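Local coordinates for phosphate-binding protein PstS 2 (Streptococcus pneumoniae, PDB 4H1X), which probably captures phosphate at the cell surface as the solute-binding component of the PstSACB ABC transporter, which imports phosphate, at residues A[132-135]-A[140-143]. Sequence-based numbering, arbitrary orientation.
Sequences QVVT and IEAK
Thr-135 and Val-134, in the last turn of helix 128-136, pack against Glu-141 where the loop after the helix turns back past that turn and then draws away; the two-lobed fold is that of a periplasmic binding protein. The CA atoms of Thr-135 and Ile-140 stand 6.0 Å apart, and 156 Å² is buried in all. No hydrogen bond joins the two segments, so the evidence is for van der Waals contact. Its closest pair is Thr-135 CG2 and Glu-141 CB at 3.7 Å, but Thr-135 was modelled in two conformers and this contact belongs to one of them. Glu-141 OE1 settles over the fork of buried Val-134, 4.0 Å from CB and nearly as close to both methyls, the side chains crossing at about a right angle. A longer approach, 4.3 Å, brings Val-134 CG1 to Ile-140 O. Around the contact, Val-133 rests on helix 164-180, and the backbone of Ile-140 hydrogen-bonds to Leu-229 in strand 223-236, tying the loop to the main sheet. One clear side-chain hydrogen bond shapes the loop segment itself. Glu-141, extended at chi1 (-179°), bends at chi2 (53°), swinging the carboxylate between helix and onward chain; OE2 accepts Lys-143 N through its anti lone pair, at 3.1 Å and 153°.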
loop_
_atom_site.group_PDB
_atom_site.type_symbol
_atom_site.label_atom_id
_atom_site.label_comp_id
_atom_site.label_asym_id
_atom_site.label_seq_id
_atom_site.Cartn_x
_atom_site.Cartn_y
_atom_site.Cartn_z
ATOM N N GLN A 132 1.751 6.334 -15.992
ATOM C CA GLN A 132 3.111 5.818 -16.204
ATOM C C GLN A 132 3.993 6.008 -14.939
ATOM O O GLN A 132 4.831 5.154 -14.637
ATOM C CB GLN A 132 3.767 6.452 -17.440
ATOM C CG GLN A 132 4.957 5.640 -17.967
ATOM C CD GLN A 132 4.579 4.234 -18.387
ATOM O OE1 GLN A 132 3.657 4.011 -19.185
ATOM N NE2 GLN A 132 5.262 3.250 -17.825
ATOM N N VAL A 133 3.775 7.085 -14.176
ATOM C CA VAL A 133 4.518 7.298 -12.926
ATOM C C VAL A 133 4.170 6.153 -11.954
ATOM O O VAL A 133 5.061 5.589 -11.323
ATOM C CB VAL A 133 4.244 8.693 -12.300
ATOM C CG1 VAL A 133 4.865 8.798 -10.902
ATOM C CG2 VAL A 133 4.774 9.811 -13.198
ATOM N N VAL A 134 2.870 5.812 -11.855
ATOM C CA VAL A 134 2.422 4.759 -10.962
ATOM C C VAL A 134 3.082 3.410 -11.323
ATOM O O VAL A 134 3.672 2.787 -10.430
ATOM C CB VAL A 134 0.876 4.684 -10.987
ATOM C CG1 VAL A 134 0.359 3.454 -10.251
ATOM C CG2 VAL A 134 0.277 5.968 -10.362
ATOM N N THR A 135 2.970 2.976 -12.611
ATOM C CA THR A 135 3.520 1.680 -13.019
ATOM C C THR A 135 5.059 1.676 -12.983
ATOM O O THR A 135 5.632 0.635 -12.644
ATOM C CB THR A 135 2.987 1.238 -14.381
ATOM O OG1 THR A 135 3.311 2.229 -15.345
ATOM C CG2 THR A 135 1.472 0.961 -14.364
ATOM N N ILE A 140 0.363 -1.158 -9.095
ATOM C CA ILE A 140 -0.555 -1.619 -10.133
ATOM C C ILE A 140 -1.598 -0.526 -10.453
ATOM O O ILE A 140 -2.175 0.073 -9.544
ATOM C CB ILE A 140 -1.184 -2.952 -9.686
ATOM C CG1 ILE A 140 -0.088 -4.052 -9.687
ATOM C CG2 ILE A 140 -2.374 -3.337 -10.574
ATOM C CD1 ILE A 140 -0.291 -5.189 -8.726
ATOM N N GLU A 141 -1.794 -0.264 -11.760
ATOM C CA GLU A 141 -2.734 0.729 -12.281
ATOM C C GLU A 141 -4.116 0.072 -12.469
ATOM O O GLU A 141 -4.282 -0.780 -13.341
ATOM C CB GLU A 141 -2.168 1.333 -13.594
ATOM C CG GLU A 141 -3.025 2.404 -14.250
ATOM C CD GLU A 141 -3.415 3.533 -13.317
ATOM O OE1 GLU A 141 -2.554 4.393 -13.013
ATOM O OE2 GLU A 141 -4.577 3.527 -12.855
ATOM N N ALA A 142 -5.098 0.476 -11.638
ATOM C CA ALA A 142 -6.481 -0.039 -11.668
ATOM C C ALA A 142 -7.285 0.485 -12.868
ATOM O O ALA A 142 -8.166 -0.219 -13.374
ATOM C CB ALA A 142 -7.202 0.329 -10.379
ATOM N N LYS A 143 -7.002 1.725 -13.304
ATOM C CA LYS A 143 -7.722 2.341 -14.415
ATOM C C LYS A 143 -7.284 1.759 -15.753
ATOM O O LYS A 143 -6.094 1.504 -15.979
ATOM C CB LYS A 143 -7.558 3.870 -14.415
ATOM C CG LYS A 143 -8.044 4.557 -13.135
ATOM C CD LYS A 143 -9.568 4.707 -13.068
ATOM C CE LYS A 143 -10.094 4.622 -11.654
ATOM N NZ LYS A 143 -11.534 4.984 -11.574
#